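Local structure of 2-oxo-1,2-dihydroquinoline 8-monooxygenase, oxygenase component (1Z01) at residues S187-L192 with I331-C336. The protein is the oxygenase component of a Rieske-type monooxygenase that probably hydroxylates 2-oxo-1,2-dihydroquinoline at carbon 8, using a [2Fe-2S] cluster and a mononuclear iron. Numbering follows the deposited sequence.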
loop_
_atom_site.group_PDB
_atom_site.type_symbol
_atom_site.label_atom_id
_atom_site.label_comp_id
_atom_site.label_asym_id
_atom_site.label_seq_id
_atom_site.Cartn_x
_atom_site.Cartn_y
_atom_site.Cartn_z
ATOM N N SER A 187 -41.154 -12.097 -22.658
ATOM C CA SER A 187 -40.646 -10.849 -22.103
ATOM C C SER A 187 -39.941 -10.973 -20.757
ATOM O O SER A 187 -40.373 -11.707 -19.870
ATOM C CB SER A 187 -41.782 -9.836 -21.981
ATOM O OG SER A 187 -42.237 -9.435 -23.261
ATOM N N SER A 188 -38.843 -10.239 -20.613
ATOM C CA SER A 188 -38.083 -10.236 -19.367
ATOM C C SER A 188 -38.721 -9.240 -18.409
ATOM O O SER A 188 -39.081 -8.123 -18.806
ATOM C CB SER A 188 -36.629 -9.821 -19.620
ATOM O OG SER A 188 -35.924 -10.809 -20.353
ATOM N N PRO A 189 -38.870 -9.630 -17.132
ATOM C CA PRO A 189 -39.461 -8.784 -16.099
ATOM C C PRO A 189 -38.474 -7.720 -15.634
ATOM O O PRO A 189 -37.263 -7.847 -15.823
ATOM C CB PRO A 189 -39.790 -9.776 -14.993
ATOM C CG PRO A 189 -38.669 -10.757 -15.099
ATOM C CD PRO A 189 -38.570 -10.972 -16.601
ATOM N N SER A 190 -39.010 -6.673 -15.019
ATOM C CA SER A 190 -38.208 -5.579 -14.506
ATOM C C SER A 190 -38.276 -5.596 -12.987
ATOM O O SER A 190 -39.188 -6.170 -12.403
ATOM C CB SER A 190 -38.753 -4.252 -15.032
ATOM O OG SER A 190 -38.072 -3.148 -14.462
ATOM N N VAL A 191 -37.295 -4.983 -12.343
ATOM C CA VAL A 191 -37.291 -4.921 -10.890
ATOM C C VAL A 191 -38.489 -4.065 -10.480
ATOM O O VAL A 191 -38.965 -4.137 -9.342
ATOM C CB VAL A 191 -35.985 -4.277 -10.368
ATOM C CG1 VAL A 191 -35.983 -4.252 -8.836
ATOM C CG2 VAL A 191 -34.774 -5.061 -10.910
ATOM N N LEU A 192 -38.985 -3.269 -11.426
ATOM C CA LEU A 192 -40.118 -2.386 -11.175
ATOM C C LEU A 192 -41.486 -3.064 -11.273
ATOM O O LEU A 192 -42.487 -2.518 -10.811
ATOM C CB LEU A 192 -40.069 -1.204 -12.142
ATOM C CG LEU A 192 -38.955 -0.175 -11.916
ATOM C CD1 LEU A 192 -38.980 0.865 -13.019
ATOM C CD2 LEU A 192 -39.152 0.490 -10.561
ATOM N N ILE A 331 -27.938 -9.948 -10.100
ATOM C CA ILE A 331 -29.242 -10.439 -9.676
ATOM C C ILE A 331 -30.043 -11.096 -10.789
ATOM O O ILE A 331 -29.837 -10.817 -11.967
ATOM C CB ILE A 331 -30.120 -9.307 -9.076
ATOM C CG1 ILE A 331 -30.477 -8.289 -10.158
ATOM C CG2 ILE A 331 -29.388 -8.612 -7.956
ATOM C CD1 ILE A 331 -31.546 -7.290 -9.724
ATOM N N LEU A 332 -30.961 -11.972 -10.384
ATOM C CA LEU A 332 -31.860 -12.682 -11.293
ATOM C C LEU A 332 -33.264 -12.277 -10.870
ATOM O O LEU A 332 -33.585 -12.285 -9.687
ATOM C CB LEU A 332 -31.689 -14.196 -11.155
ATOM C CG LEU A 332 -30.315 -14.754 -11.542
ATOM C CD1 LEU A 332 -30.314 -16.276 -11.423
ATOM C CD2 LEU A 332 -29.987 -14.333 -12.971
ATOM N N VAL A 333 -34.095 -11.904 -11.833
ATOM C CA VAL A 333 -35.447 -11.477 -11.514
ATOM C C VAL A 333 -36.487 -12.337 -12.214
ATOM O O VAL A 333 -36.280 -12.789 -13.338
ATOM C CB VAL A 333 -35.671 -9.995 -11.913
ATOM C CG1 VAL A 333 -37.037 -9.535 -11.455
ATOM C CG2 VAL A 333 -34.583 -9.109 -11.309
ATOM N N ARG A 334 -37.602 -12.565 -11.529
ATOM C CA ARG A 334 -38.709 -13.348 -12.062
ATOM C C ARG A 334 -39.975 -12.897 -11.363
ATOM O O ARG A 334 -39.966 -12.656 -10.154
ATOM C CB ARG A 334 -38.506 -14.841 -11.807
ATOM C CG ARG A 334 -39.688 -15.671 -12.268
ATOM C CD ARG A 334 -39.398 -17.154 -12.305
ATOM N NE ARG A 334 -40.465 -17.860 -13.014
ATOM C CZ ARG A 334 -40.265 -18.900 -13.817
ATOM N NH1 ARG A 334 -41.290 -19.480 -14.424
ATOM N NH2 ARG A 334 -39.037 -19.361 -14.019
ATOM N N VAL A 335 -41.063 -12.762 -12.114
ATOM C CA VAL A 335 -42.314 -12.350 -11.507
ATOM C C VAL A 335 -42.948 -13.565 -10.857
ATOM O O VAL A 335 -43.181 -14.580 -11.514
ATOM C CB VAL A 335 -43.285 -11.768 -12.536
ATOM C CG1 VAL A 335 -44.623 -11.500 -11.883
ATOM C CG2 VAL A 335 -42.722 -10.478 -13.100
ATOM N N CYS A 336 -43.212 -13.461 -9.560
ATOM C CA CYS A 336 -43.810 -14.554 -8.807
ATOM C C CYS A 336 -45.085 -14.074 -8.121
ATOM O O CYS A 336 -45.053 -13.531 -7.019
ATOM C CB CYS A 336 -42.804 -15.075 -7.786
ATOM S SG CYS A 336 -41.261 -15.609 -8.552
#
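The carbonyl O of Pro189 accepts a hydrogen bond from the hydroxyl of Tyr315, on the strand next to 325-335, while the ring of the same proline rests on Val333, Arg334 and Val335. Pro189 CG lies 3.6 Å from Val333 O, pressed against the peptide that joins Val333 to Arg334. Beside it, Pro189 CB meets Val335 CG2 at 3.6 Å, a methyl-to-ring contact at the end of the strand. Val333 divides its two methyls between neighbours in the loop. Val333 CG1, anti to the backbone N (chi1 -175°), comes 4.2 Å from Pro189 CG and also approaches the carbonyl O of Ser190. The other methyl, Val333 CG2, stands 4.1 Å from Val191 CG2. Val191 CG2 also receives Ile331 CD1, again at 4.1 Å, and the side chain of Val191 runs roughly perpendicular to both partners. Ile331 reaches this far because, with chi1 at 66°, its CG1 is flanked by both backbone N and C, and the chain then extends to CD1 (chi2 169°). The loop thus packs on alternate residues of strand 325-335, whereas the side chains of Leu332 and Arg334 touch Tyr353 and Phe345 of helix 339-377. A curved antiparallel sheet with a long helix, here 339-377 following the last strand, is the helix-grip arrangement of Rieske oxygenase catalytic domains. Val191 O accepts a hydrogen bond from Asn145 ND2, in the turn between strands 138-144 and 147-152, tying the segment to the other sheet. Methyls and a proline ring thus make a largely buried apolar contact, whose fit rests on shape and van der Waals contact, while the bonds from Tyr315 and Asn145 anchor the loop backbone above the strand.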